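Local structure of DUAL specificity protein phosphatase 14 (Homo sapiens, 2WGP) at residues 42-47 with 65-70; 52-57 with 104-109; 92-97 with 125-130; 153-158 with 170-175. The protein removes phosphate from tyrosine, serine and threonine residues of proteins, inactivating the MAP kinases ERK, JNK and p38 and dampening T-cell receptor signalling through TAB1. One frame throughout, in Å; residues are numbered along the deposited sequence.

Contact 1 of 4, residues 42-47 with 65-70; sequences SNRHLL and FNWPQF
The capped start of helix 44-49 meets the loop that leads into the edge strand 71-74 of the phosphatase sheet, and two aromatic residues of the loop, Trp67 and Phe70, carry the contact. A hydrogen bond across runs from the indole NE1 of Trp67 to Ser42 O, 3.1 Å long with an angle of 146° at the hydrogen. The donor stands above the carbonyl plane, 50° out of it, and is therefore not on a lone pair. The same indole is clasped on both faces: Phe65 of its own loop touches one at the rim through CD2, while Arg44 lies over the opposite one. Arg44 runs extended from CG to NE and crosses the indole at about a right angle, with CD 3.9 Å from the centroid of the six-membered ring, a CH-pi contact. Further out, Arg44 NE comes within 3.5 Å of Gln69 CD, the guanidinium and amide planes being turned 75° apart. Asn43 is the N-cap: its OD1 accepts from Leu46 N at 3.1 Å, which fixes the first turn from which Arg44 and Leu47 reach the loop. The loop is shaped in turn by a type I turn from Trp67 to Phe70, and Tyr72 OH is hydrogen-bonded to Trp67 N. On the buried side, Leu47 places CD1 over one face of the Phe70 ring, 4.3 Å from its centroid. Gln69 CB covers the opposite face of that ring, and Arg44 O lies at its edge, 3.9 Å from Phe70 CZ.

Contact 2 of 4, residues 52-57 with 104-109; sequences ITCIVN and GATLVH
Val56 N donates to Leu107 O over 2.8 Å, and on either side of this bond Leu107 N reaches Cys54 O and His109 N reaches Val56 O. This alternation is the parallel beta ladder of strands 54-57 and 106-109, whose axes diverge by only 15°. All three bonds lie nearly along the C=O axis; the last is the straightest, 170° at the hydrogen. Ahead of the ladder, Ala105 O accepts twice, from Thr53 N at 2.8 Å and from Cys54 N at 3.1 Å. Thr53 OG1, set between its own backbone N and carbonyl carbon, answers by accepting from Ala105 N at 3.1 Å.

The side chains pack by face. Val56 CG2 meets Thr106 CG2 at 3.7 Å on one, and Ile52 CD1 meets Leu107 CB at 4.0 Å on the other. There too the His109 ring takes Asn57 CA over one face and Ile55 CG2 at its edge, 3.6 Å from His109 CD2. The Asn57 amide crosses this ring obliquely, stepped above its plane, with OD1 3.1 Å from His109 CE1; OD1 bonds to Thr59 OG1, and ND2 to Ile62 O and Asn64 OD1. His109 immediately precedes the catalytic Cys110, so the ladder delivers the chain to the active site. Strand 54-57 is bonded on its other edge to strand 71-74; Val99 of helix 89-101 covers Cys54 and Thr106, while Leu47 of helix 44-49 covers the opposite face of the sheet.

Contact 3 of 4, residues 92-97 with 125-130; sequences VADKIH and LMKFHN
His97 and Phe128 lie ring over ring in an offset stack, their planes only 8° apart and their centroids 4.1 Å from each other. The displacement brings Phe128 CE1 over the centre of the imidazole, 3.4 Å from His97 CG, while His97 CB sits over the centre of the phenyl ring, 3.6 Å from its centroid. His97 has its CG anti to the backbone N, and this torsion lays the imidazole flat on the phenyl ring. The opposite phenyl face is covered near its rim by CG of the preceding Lys127. Around the edge come Ala93 CB, 3.9 Å from Phe128 CE2, and Asp94 OD1; the carboxylate plane is turned steeply from the ring.

Lys127 stretches its extended chain past Ala93 to form a salt bridge, NZ to Asp94 OD1 at 2.9 Å. The ammonium meets the oxygen on its syn side, 22° out of the carboxylate plane, and has a second acidic partner in Asp90. A water donates to Asp94 OD2 and weakly accepts from Lys127 NZ. The axes of the short segments 92-97 and 125-129 cross at -44° and approach to 9.8 Å: helix-helix packing at the surface of the alpha/beta phosphatase fold, between the helices that flank strand 106-109 in sequence.

Contact 4 of 4, residues 153-158 with 170-175; sequences FWRQLI and VKMVQT
Ile158 drives its CD1 into the angle between Val170 and Met172, and here the packing is tightest: the methyl lies 3.6 Å from Met172 CG and 3.5 Å from Val170 O. Met172 bends at both chi2 (-64°) and chi3 (-66°), folding its thioether back against the helix, where SD rests 3.9 Å from Trp154 CB. Val170 closes the inner end. Its CG1 approaches Trp154 CZ3 to 3.9 Å, from a direction neither over the ring nor in its plane, and the two side chains cross at about a right angle. No hydrogen bond joins the segments; Trp154 NE1 instead bonds to Tyr184 OH of helix 182-188.

This is a helix packed on a hairpin. Strand 172-175 pairs antiparallel with 178-181, and the axes of segment 153-158 and strand 172-175 approach to 10.6 Å, with N-to-C directions at 148°. Val170 also touches Pro181 of the partner strand.

Toward the outer side the fit slackens. Arg155 brushes the contact through its aliphatic part alone, CG standing 4.2 Å from Met172 CE, and Lys171 turns its CB away from the helix. A second subunit of the assembly comes in here: backbone hydrogen bonds link it to Met172 and Gln174, and its own Gln174 packs on both Arg155 and Met172. From Val173 onward the strand departs from the helix, with Thr175 packing against Leu87 of a fourth subunit.

Contact 2 is the buried core, where backbone hydrogen bonds dominate, and the other three lie at or nearer the surface. Contact 1 joins it directly: Leu47 CD1 lies 3.6 Å from Ile55 CD1, and Leu47 O and Ile52 N, 3.0 Å apart, probably share a hydrogen bond. Contact 3 adjoins it through helix 89-101, where Ile96 CD1 lies 3.8 Å from Val108 CG2, yet its own chemistry is a salt bridge and a ring stack at the surface. Contact 4, about 35 Å from contact 1 between centres and across the chain's centre from it, is held by van der Waals packing and borders other subunits; Met126 and Leu157 bring it against contact 3.

Contact 1 of 4, residues 42-47 with 65-70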
loop_
_atom_site.group_PDB
_atom_site.type_symbol
_atom_site.label_atom_id
_atom_site.label_comp_id
_atom_site.label_asym_id
_atom_site.label_seq_id
_atom_site.Cartn_x
_atom_site.Cartn_y
_atom_site.Cartn_z
ATOM N N SER A 42 22.141 -25.851 19.606
ATOM C CA SER A 42 22.043 -27.204 20.177
ATOM C C SER A 42 23.401 -27.878 20.508
ATOM O O SER A 42 23.427 -29.013 20.991
ATOM C CB SER A 42 21.253 -28.114 19.229
ATOM O OG SER A 42 21.839 -28.120 17.941
ATOM N N ASN A 43 24.516 -27.191 20.253
ATOM C CA ASN A 43 25.840 -27.740 20.566
ATOM C C ASN A 43 26.211 -27.397 22.009
ATOM O O ASN A 43 26.877 -26.387 22.285
ATOM C CB ASN A 43 26.886 -27.217 19.580
ATOM C CG ASN A 43 28.233 -27.934 19.702
ATOM O OD1 ASN A 43 28.555 -28.531 20.731
ATOM N ND2 ASN A 43 29.040 -27.837 18.648
ATOM N N ARG A 44 25.766 -28.263 22.915
ATOM C CA ARG A 44 25.965 -28.090 24.348
ATOM C C ARG A 44 27.429 -27.819 24.700
ATOM O O ARG A 44 27.733 -26.859 25.394
ATOM C CB ARG A 44 25.415 -29.335 25.072
ATOM C CG ARG A 44 25.530 -29.369 26.598
ATOM C CD ARG A 44 25.051 -30.744 27.084
ATOM N NE ARG A 44 25.487 -31.097 28.430
ATOM C CZ ARG A 44 26.728 -31.462 28.772
ATOM N NH1 ARG A 44 27.717 -31.505 27.871
ATOM N NH2 ARG A 44 26.989 -31.779 30.040
ATOM N N HIS A 45 28.333 -28.640 24.179
ATOM C CA HIS A 45 29.768 -28.493 24.451
ATOM C C HIS A 45 30.343 -27.153 24.004
ATOM O O HIS A 45 31.145 -26.570 24.721
ATOM C CB HIS A 45 30.568 -29.609 23.773
ATOM C CG HIS A 45 32.009 -29.638 24.176
ATOM N ND1 HIS A 45 32.462 -30.332 25.283
ATOM C CD2 HIS A 45 33.099 -29.041 23.634
ATOM C CE1 HIS A 45 33.769 -30.166 25.399
ATOM N NE2 HIS A 45 34.182 -29.389 24.410
ATOM N N LEU A 46 29.966 -26.704 22.805
ATOM C CA LEU A 46 30.420 -25.417 22.271
ATOM C C LEU A 46 29.972 -24.261 23.162
ATOM O O LEU A 46 30.752 -23.352 23.456
ATOM C CB LEU A 46 29.883 -25.221 20.837
ATOM C CG LEU A 46 30.313 -23.977 20.046
ATOM C CD1 LEU A 46 31.565 -24.280 19.260
ATOM C CD2 LEU A 46 29.207 -23.534 19.089
ATOM N N LEU A 47 28.719 -24.288 23.601
ATOM C CA LEU A 47 28.200 -23.220 24.442
ATOM C C LEU A 47 28.802 -23.246 25.864
ATOM O O LEU A 47 29.147 -22.189 26.415
ATOM C CB LEU A 47 26.670 -23.270 24.493
ATOM C CG LEU A 47 25.907 -23.217 23.158
ATOM C CD1 LEU A 47 24.436 -23.203 23.446
ATOM C CD2 LEU A 47 26.295 -22.020 22.269
ATOM N N PHE A 65 15.976 -26.407 22.029
ATOM C CA PHE A 65 16.421 -27.782 22.211
ATOM C C PHE A 65 16.157 -28.219 23.641
ATOM O O PHE A 65 15.958 -29.388 23.902
ATOM C CB PHE A 65 17.897 -27.975 21.842
ATOM C CG PHE A 65 18.245 -29.413 21.545
ATOM C CD1 PHE A 65 18.128 -29.921 20.250
ATOM C CD2 PHE A 65 18.646 -30.273 22.571
ATOM C CE1 PHE A 65 18.422 -31.281 19.977
ATOM C CE2 PHE A 65 18.945 -31.617 22.312
ATOM C CZ PHE A 65 18.843 -32.118 21.012
ATOM N N ASN A 66 16.164 -27.263 24.560
ATOM C CA ASN A 66 15.940 -27.500 25.987
ATOM C C ASN A 66 16.966 -28.338 26.766
ATOM O O ASN A 66 16.603 -29.182 27.575
ATOM C CB ASN A 66 14.530 -28.078 26.218
ATOM C CG ASN A 66 13.989 -27.737 27.605
ATOM O OD1 ASN A 66 14.370 -26.714 28.193
ATOM N ND2 ASN A 66 13.102 -28.584 28.133
ATOM N N TRP A 67 18.253 -28.099 26.578
ATOM C CA TRP A 67 19.227 -28.744 27.458
ATOM C C TRP A 67 19.034 -28.215 28.887
ATOM O O TRP A 67 18.791 -27.014 29.066
ATOM C CB TRP A 67 20.642 -28.429 27.033
ATOM C CG TRP A 67 21.074 -29.004 25.756
ATOM C CD1 TRP A 67 21.236 -28.339 24.583
ATOM C CD2 TRP A 67 21.489 -30.355 25.520
ATOM N NE1 TRP A 67 21.725 -29.188 23.618
ATOM C CE2 TRP A 67 21.883 -30.436 24.162
ATOM C CE3 TRP A 67 21.565 -31.507 26.319
ATOM C CZ2 TRP A 67 22.333 -31.631 23.580
ATOM C CZ3 TRP A 67 22.021 -32.695 25.742
ATOM C CH2 TRP A 67 22.388 -32.746 24.381
ATOM N N PRO A 68 19.145 -29.095 29.905
ATOM C CA PRO A 68 18.980 -28.617 31.287
ATOM C C PRO A 68 19.997 -27.547 31.701
ATOM O O PRO A 68 19.722 -26.739 32.580
ATOM C CB PRO A 68 19.164 -29.893 32.132
ATOM C CG PRO A 68 18.939 -31.033 31.177
ATOM C CD PRO A 68 19.465 -30.536 29.864
ATOM N N GLN A 69 21.144 -27.544 31.037
ATOM C CA GLN A 69 22.267 -26.660 31.362
ATOM C C GLN A 69 22.002 -25.189 31.091
ATOM O O GLN A 69 22.737 -24.330 31.574
ATOM C CB GLN A 69 23.512 -27.075 30.571
ATOM C CG GLN A 69 24.125 -28.371 31.052
ATOM C CD GLN A 69 23.314 -29.586 30.669
ATOM O OE1 GLN A 69 22.595 -29.571 29.676
ATOM N NE2 GLN A 69 23.419 -30.652 31.471
ATOM N N PHE A 70 21.004 -24.890 30.273
ATOM C CA PHE A 70 20.758 -23.515 29.887
ATOM C C PHE A 70 19.377 -23.107 30.270
ATOM O O PHE A 70 18.453 -23.924 30.297
ATOM C CB PHE A 70 20.980 -23.295 28.372
ATOM C CG PHE A 70 22.219 -23.940 27.854
ATOM C CD1 PHE A 70 23.477 -23.452 28.206
ATOM C CD2 PHE A 70 22.136 -25.051 27.017
ATOM C CE1 PHE A 70 24.655 -24.063 27.720
ATOM C CE2 PHE A 70 23.296 -25.672 26.533
ATOM C CZ PHE A 70 24.553 -25.167 26.887
#

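Contact 2 of 4, residues 52-57 with 104-109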
loop_
_atom_site.group_PDB
_atom_site.type_symbol
_atom_site.label_atom_id
_atom_site.label_comp_id
_atom_site.label_asym_id
_atom_site.label_seq_id
_atom_site.Cartn_x
_atom_site.Cartn_y
_atom_site.Cartn_z
ATOM N N ILE A 52 28.314 -20.020 28.387
ATOM C CA ILE A 52 26.945 -19.620 28.081
ATOM C C ILE A 52 25.984 -20.323 29.044
ATOM O O ILE A 52 26.058 -21.538 29.254
ATOM C CB ILE A 52 26.583 -19.862 26.581
ATOM C CG1 ILE A 52 27.366 -18.871 25.694
ATOM C CG2 ILE A 52 25.038 -19.714 26.326
ATOM C CD1 ILE A 52 27.477 -19.253 24.229
ATOM N N THR A 53 25.138 -19.519 29.673
ATOM C CA THR A 53 24.168 -19.988 30.657
ATOM C C THR A 53 22.714 -19.724 30.225
ATOM O O THR A 53 21.784 -20.338 30.755
ATOM C CB THR A 53 24.417 -19.293 32.015
ATOM O OG1 THR A 53 24.356 -17.873 31.837
ATOM C CG2 THR A 53 25.790 -19.695 32.577
ATOM N N CYS A 54 22.535 -18.798 29.277
ATOM C CA CYS A 54 21.225 -18.378 28.827
ATOM C C CYS A 54 21.186 -18.312 27.312
ATOM O O CYS A 54 22.114 -17.768 26.671
ATOM C CB CYS A 54 20.894 -17.017 29.401
ATOM S SG CYS A 54 19.292 -16.352 28.916
ATOM N N ILE A 55 20.147 -18.921 26.742
ATOM C CA ILE A 55 19.914 -18.900 25.294
ATOM C C ILE A 55 18.617 -18.140 24.977
ATOM O O ILE A 55 17.511 -18.531 25.408
ATOM C CB ILE A 55 19.833 -20.332 24.686
ATOM C CG1 ILE A 55 21.116 -21.130 24.972
ATOM C CG2 ILE A 55 19.586 -20.276 23.172
ATOM C CD1 ILE A 55 21.049 -22.610 24.514
ATOM N N VAL A 56 18.780 -17.057 24.211
ATOM C CA VAL A 56 17.678 -16.286 23.647
ATOM C C VAL A 56 17.467 -16.752 22.210
ATOM O O VAL A 56 18.269 -16.478 21.302
ATOM C CB VAL A 56 17.930 -14.756 23.694
ATOM C CG1 VAL A 56 16.771 -14.016 23.088
ATOM C CG2 VAL A 56 18.140 -14.268 25.129
ATOM N N ASN A 57 16.379 -17.462 22.024
ATOM C CA ASN A 57 15.984 -17.969 20.718
ATOM C C ASN A 57 15.054 -16.952 20.037
ATOM O O ASN A 57 13.846 -16.944 20.294
ATOM C CB ASN A 57 15.313 -19.333 20.893
ATOM C CG ASN A 57 14.826 -19.908 19.607
ATOM O OD1 ASN A 57 15.013 -19.310 18.543
ATOM N ND2 ASN A 57 14.185 -21.071 19.678
ATOM N N GLY A 104 26.929 -14.852 34.238
ATOM C CA GLY A 104 26.728 -15.820 33.194
ATOM C C GLY A 104 26.980 -15.170 31.844
ATOM O O GLY A 104 27.612 -14.095 31.729
ATOM N N ALA A 105 26.481 -15.822 30.814
ATOM C CA ALA A 105 26.616 -15.303 29.458
ATOM C C ALA A 105 25.442 -15.766 28.601
ATOM O O ALA A 105 24.859 -16.821 28.829
ATOM C CB ALA A 105 27.954 -15.736 28.849
ATOM N N THR A 106 25.091 -14.930 27.634
ATOM C CA THR A 106 23.928 -15.157 26.803
ATOM C C THR A 106 24.320 -15.364 25.341
ATOM O O THR A 106 25.147 -14.636 24.793
ATOM C CB THR A 106 22.924 -13.965 26.937
ATOM O OG1 THR A 106 22.536 -13.808 28.321
ATOM C CG2 THR A 106 21.690 -14.197 26.083
ATOM N N LEU A 107 23.697 -16.364 24.715
ATOM C CA LEU A 107 23.686 -16.486 23.281
ATOM C C LEU A 107 22.349 -16.015 22.744
ATOM O O LEU A 107 21.288 -16.532 23.125
ATOM C CB LEU A 107 23.932 -17.911 22.840
ATOM C CG LEU A 107 23.718 -18.186 21.349
ATOM C CD1 LEU A 107 24.851 -17.565 20.477
ATOM C CD2 LEU A 107 23.612 -19.712 21.157
ATOM N N VAL A 108 22.393 -15.014 21.880
ATOM C CA VAL A 108 21.206 -14.598 21.148
ATOM C C VAL A 108 21.366 -15.190 19.761
ATOM O O VAL A 108 22.328 -14.840 19.034
ATOM C CB VAL A 108 21.006 -13.067 21.065
ATOM C CG1 VAL A 108 19.690 -12.763 20.311
ATOM C CG2 VAL A 108 21.037 -12.390 22.496
ATOM N N HIS A 109 20.456 -16.104 19.409
ATOM C CA HIS A 109 20.507 -16.766 18.103
ATOM C C HIS A 109 19.227 -16.543 17.321
ATOM O O HIS A 109 18.148 -16.284 17.892
ATOM C CB HIS A 109 20.856 -18.273 18.191
ATOM C CG HIS A 109 19.697 -19.186 18.491
ATOM N ND1 HIS A 109 18.789 -19.595 17.527
ATOM C CD2 HIS A 109 19.338 -19.812 19.638
ATOM C CE1 HIS A 109 17.906 -20.407 18.086
ATOM N NE2 HIS A 109 18.215 -20.556 19.363
#

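Contact 3 of 4, residues 92-97 with 125-130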
loop_
_atom_site.group_PDB
_atom_site.type_symbol
_atom_site.label_atom_id
_atom_site.label_comp_id
_atom_site.label_asym_id
_atom_site.label_seq_id
_atom_site.Cartn_x
_atom_site.Cartn_y
_atom_site.Cartn_z
ATOM N N VAL A 92 14.955 -7.988 26.079
ATOM C CA VAL A 92 16.111 -8.844 25.767
ATOM C C VAL A 92 17.398 -8.189 26.281
ATOM O O VAL A 92 18.258 -8.871 26.839
ATOM C CB VAL A 92 16.214 -9.246 24.249
ATOM C CG1 VAL A 92 17.538 -9.934 23.909
ATOM C CG2 VAL A 92 15.033 -10.158 23.844
ATOM N N ALA A 93 17.539 -6.880 26.060
ATOM C CA ALA A 93 18.700 -6.145 26.542
ATOM C C ALA A 93 18.811 -6.234 28.076
ATOM O O ALA A 93 19.888 -6.492 28.613
ATOM C CB ALA A 93 18.645 -4.701 26.066
ATOM N N ASP A 94 17.695 -6.060 28.767
ATOM C CA ASP A 94 17.648 -6.246 30.227
ATOM C C ASP A 94 18.034 -7.670 30.670
ATOM O O ASP A 94 18.729 -7.835 31.668
ATOM C CB ASP A 94 16.265 -5.879 30.767
ATOM C CG ASP A 94 15.971 -4.395 30.673
ATOM O OD1 ASP A 94 16.874 -3.614 30.290
ATOM O OD2 ASP A 94 14.827 -4.007 31.003
ATOM N N LYS A 95 17.599 -8.675 29.924
ATOM C CA LYS A 95 17.945 -10.074 30.227
ATOM C C LYS A 95 19.450 -10.354 30.066
ATOM O O LYS A 95 20.085 -10.928 30.963
ATOM C CB LYS A 95 17.113 -11.042 29.379
ATOM C CG LYS A 95 17.394 -12.524 29.674
ATOM C CD LYS A 95 17.159 -12.875 31.127
ATOM C CE LYS A 95 17.235 -14.369 31.395
ATOM N NZ LYS A 95 16.947 -14.649 32.874
ATOM N N ILE A 96 20.018 -9.881 28.953
ATOM C CA ILE A 96 21.458 -9.994 28.712
ATOM C C ILE A 96 22.206 -9.344 29.872
ATOM O O ILE A 96 23.164 -9.919 30.370
ATOM C CB ILE A 96 21.923 -9.379 27.347
ATOM C CG1 ILE A 96 21.271 -10.124 26.168
ATOM C CG2 ILE A 96 23.460 -9.461 27.219
ATOM C CD1 ILE A 96 21.229 -9.330 24.789
ATOM N N HIS A 97 21.751 -8.166 30.293
ATOM C CA HIS A 97 22.377 -7.432 31.400
ATOM C C HIS A 97 22.238 -8.192 32.725
ATOM O O HIS A 97 23.199 -8.307 33.483
ATOM C CB HIS A 97 21.765 -6.022 31.499
ATOM C CG HIS A 97 22.330 -5.179 32.603
ATOM N ND1 HIS A 97 23.617 -4.693 32.576
ATOM C CD2 HIS A 97 21.784 -4.732 33.758
ATOM C CE1 HIS A 97 23.843 -3.981 33.665
ATOM N NE2 HIS A 97 22.745 -3.987 34.399
ATOM N N LEU A 125 23.757 -3.230 22.955
ATOM C CA LEU A 125 24.969 -2.398 22.956
ATOM C C LEU A 125 24.666 -0.902 23.140
ATOM O O LEU A 125 25.355 -0.221 23.893
ATOM C CB LEU A 125 25.773 -2.615 21.674
ATOM C CG LEU A 125 26.491 -3.962 21.481
ATOM C CD1 LEU A 125 27.202 -3.965 20.105
ATOM C CD2 LEU A 125 27.489 -4.259 22.617
ATOM N N MET A 126 23.629 -0.399 22.479
ATOM C CA MET A 126 23.217 0.978 22.669
ATOM C C MET A 126 22.746 1.251 24.097
ATOM O O MET A 126 23.156 2.254 24.708
ATOM C CB MET A 126 22.111 1.372 21.700
ATOM C CG MET A 126 22.573 1.536 20.241
ATOM S SD MET A 126 21.375 2.391 19.243
ATOM C CE MET A 126 20.103 1.114 19.046
ATOM N N LYS A 127 21.905 0.362 24.626
ATOM C CA LYS A 127 21.314 0.574 25.938
ATOM C C LYS A 127 22.309 0.415 27.078
ATOM O O LYS A 127 22.300 1.217 28.012
ATOM C CB LYS A 127 20.117 -0.343 26.174
ATOM C CG LYS A 127 19.355 -0.002 27.488
ATOM C CD LYS A 127 18.154 -0.885 27.719
ATOM C CE LYS A 127 17.448 -0.468 29.018
ATOM N NZ LYS A 127 16.101 -1.059 29.108
ATOM N N PHE A 128 23.161 -0.603 27.016
ATOM C CA PHE A 128 24.030 -0.912 28.155
ATOM C C PHE A 128 25.521 -0.629 27.959
ATOM O O PHE A 128 26.271 -0.681 28.928
ATOM C CB PHE A 128 23.806 -2.362 28.601
ATOM C CG PHE A 128 22.524 -2.555 29.338
ATOM C CD1 PHE A 128 22.390 -2.094 30.655
ATOM C CD2 PHE A 128 21.439 -3.173 28.724
ATOM C CE1 PHE A 128 21.212 -2.253 31.337
ATOM C CE2 PHE A 128 20.272 -3.345 29.399
ATOM C CZ PHE A 128 20.149 -2.883 30.714
ATOM N N HIS A 129 25.945 -0.306 26.732
ATOM C CA HIS A 129 27.330 0.077 26.474
ATOM C C HIS A 129 27.504 1.529 25.988
ATOM O O HIS A 129 28.587 1.917 25.593
ATOM C CB HIS A 129 27.981 -0.949 25.545
ATOM C CG HIS A 129 28.230 -2.250 26.223
ATOM N ND1 HIS A 129 29.448 -2.568 26.783
ATOM C CD2 HIS A 129 27.396 -3.271 26.530
ATOM C CE1 HIS A 129 29.366 -3.750 27.368
ATOM N NE2 HIS A 129 28.132 -4.197 27.231
ATOM N N ASN A 130 26.426 2.307 26.005
ATOM C CA ASN A 130 26.469 3.744 25.725
ATOM C C ASN A 130 27.129 4.095 24.388
ATOM O O ASN A 130 27.931 5.008 24.275
ATOM C CB ASN A 130 27.146 4.486 26.886
ATOM C CG ASN A 130 26.749 5.954 26.953
ATOM O OD1 ASN A 130 25.597 6.300 26.683
ATOM N ND2 ASN A 130 27.698 6.818 27.326
HETATM O O HOH W 1 13.262 -1.489 30.687
#

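Contact 4 of 4, residues 153-158 with 170-175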
loop_
_atom_site.group_PDB
_atom_site.type_symbol
_atom_site.label_atom_id
_atom_site.label_comp_id
_atom_site.label_asym_id
_atom_site.label_seq_id
_atom_site.Cartn_x
_atom_site.Cartn_y
_atom_site.Cartn_z
ATOM N N PHE A 153 13.681 -3.555 10.571
ATOM C CA PHE A 153 14.465 -3.617 11.788
ATOM C C PHE A 153 15.329 -2.355 11.942
ATOM O O PHE A 153 15.455 -1.830 13.046
ATOM C CB PHE A 153 15.330 -4.894 11.833
ATOM C CG PHE A 153 14.543 -6.200 11.976
ATOM C CD1 PHE A 153 15.225 -7.414 11.985
ATOM C CD2 PHE A 153 13.166 -6.225 12.138
ATOM C CE1 PHE A 153 14.559 -8.619 12.140
ATOM C CE2 PHE A 153 12.475 -7.444 12.290
ATOM C CZ PHE A 153 13.176 -8.641 12.287
ATOM N N TRP A 154 15.959 -1.903 10.858
ATOM C CA TRP A 154 16.667 -0.626 10.838
ATOM C C TRP A 154 15.799 0.571 11.258
ATOM O O TRP A 154 16.235 1.351 12.091
ATOM C CB TRP A 154 17.347 -0.376 9.483
ATOM C CG TRP A 154 18.704 -0.987 9.440
ATOM C CD1 TRP A 154 19.074 -2.097 8.765
ATOM C CD2 TRP A 154 19.871 -0.522 10.127
ATOM N NE1 TRP A 154 20.402 -2.361 8.972
ATOM C CE2 TRP A 154 20.917 -1.414 9.815
ATOM C CE3 TRP A 154 20.133 0.561 10.985
ATOM C CZ2 TRP A 154 22.216 -1.257 10.318
ATOM C CZ3 TRP A 154 21.435 0.723 11.468
ATOM C CH2 TRP A 154 22.453 -0.182 11.132
ATOM N N ARG A 155 14.610 0.721 10.680
ATOM C CA ARG A 155 13.651 1.769 11.114
ATOM C C ARG A 155 13.429 1.705 12.631
ATOM O O ARG A 155 13.461 2.717 13.319
ATOM C CB ARG A 155 12.304 1.660 10.394
ATOM C CG ARG A 155 12.356 1.973 8.923
ATOM C CD ARG A 155 10.953 2.141 8.318
ATOM N NE ARG A 155 10.163 0.904 8.273
ATOM C CZ ARG A 155 10.185 -0.018 7.299
ATOM N NH1 ARG A 155 10.987 0.103 6.241
ATOM N NH2 ARG A 155 9.395 -1.082 7.401
ATOM N N GLN A 156 13.286 0.496 13.146
ATOM C CA GLN A 156 12.990 0.311 14.560
ATOM C C GLN A 156 14.199 0.631 15.426
ATOM O O GLN A 156 14.063 1.274 16.472
ATOM C CB GLN A 156 12.452 -1.105 14.806
ATOM C CG GLN A 156 11.106 -1.375 14.126
ATOM C CD GLN A 156 10.576 -2.777 14.354
ATOM O OE1 GLN A 156 10.451 -3.219 15.503
ATOM N NE2 GLN A 156 10.211 -3.478 13.262
ATOM N N LEU A 157 15.393 0.200 14.994
ATOM C CA LEU A 157 16.642 0.559 15.693
ATOM C C LEU A 157 16.881 2.068 15.750
ATOM O O LEU A 157 17.364 2.587 16.762
ATOM C CB LEU A 157 17.852 -0.097 15.006
ATOM C CG LEU A 157 18.047 -1.584 15.286
ATOM C CD1 LEU A 157 19.069 -2.154 14.347
ATOM C CD2 LEU A 157 18.394 -1.847 16.758
ATOM N N ILE A 158 16.565 2.754 14.654
ATOM C CA ILE A 158 16.748 4.211 14.544
ATOM C C ILE A 158 15.830 4.937 15.526
ATOM O O ILE A 158 16.255 5.872 16.194
ATOM C CB ILE A 158 16.527 4.741 13.105
ATOM C CG1 ILE A 158 17.702 4.348 12.204
ATOM C CG2 ILE A 158 16.368 6.295 13.122
ATOM C CD1 ILE A 158 17.425 4.419 10.656
ATOM N N VAL A 170 22.298 7.044 12.075
ATOM C CA VAL A 170 21.978 6.380 10.807
ATOM C C VAL A 170 20.612 6.894 10.352
ATOM O O VAL A 170 19.700 7.052 11.164
ATOM C CB VAL A 170 21.899 4.837 10.975
ATOM C CG1 VAL A 170 21.541 4.145 9.645
ATOM C CG2 VAL A 170 23.219 4.299 11.539
ATOM N N LYS A 171 20.490 7.144 9.057
ATOM C CA LYS A 171 19.282 7.640 8.418
ATOM C C LYS A 171 18.868 6.660 7.329
ATOM O O LYS A 171 19.717 6.056 6.678
ATOM C CB LYS A 171 19.564 8.970 7.729
ATOM C CG LYS A 171 18.755 10.122 8.254
ATOM C CD LYS A 171 19.454 11.477 8.029
ATOM C CE LYS A 171 19.314 12.004 6.589
ATOM N NZ LYS A 171 19.092 13.490 6.609
ATOM N N MET A 172 17.565 6.551 7.110
ATOM C CA MET A 172 17.040 5.785 5.977
ATOM C C MET A 172 17.068 6.706 4.754
ATOM O O MET A 172 16.637 7.861 4.812
ATOM C CB MET A 172 15.632 5.270 6.278
ATOM C CG MET A 172 15.553 4.408 7.540
ATOM S SD MET A 172 16.484 2.861 7.505
ATOM C CE MET A 172 15.636 1.941 6.261
ATOM N N VAL A 173 17.615 6.181 3.666
ATOM C CA VAL A 173 17.782 6.924 2.431
ATOM C C VAL A 173 17.233 6.105 1.261
ATOM O O VAL A 173 17.283 4.872 1.270
ATOM C CB VAL A 173 19.260 7.324 2.193
ATOM C CG1 VAL A 173 19.774 8.262 3.357
ATOM C CG2 VAL A 173 20.150 6.091 1.994
ATOM N N GLN A 174 16.669 6.812 0.287
ATOM C CA GLN A 174 16.129 6.200 -0.896
ATOM C C GLN A 174 17.227 6.031 -1.931
ATOM O O GLN A 174 17.905 6.999 -2.304
ATOM C CB GLN A 174 15.025 7.070 -1.492
ATOM C CG GLN A 174 14.492 6.546 -2.812
ATOM C CD GLN A 174 13.647 5.336 -2.612
ATOM O OE1 GLN A 174 12.627 5.405 -1.930
ATOM N NE2 GLN A 174 14.061 4.206 -3.181
ATOM N N THR A 175 17.376 4.803 -2.404
ATOM C CA THR A 175 18.310 4.482 -3.468
ATOM C C THR A 175 17.475 3.941 -4.621
ATOM O O THR A 175 16.276 3.680 -4.445
ATOM C CB THR A 175 19.370 3.443 -3.023
ATOM O OG1 THR A 175 18.815 2.125 -3.084
ATOM C CG2 THR A 175 19.887 3.732 -1.610
#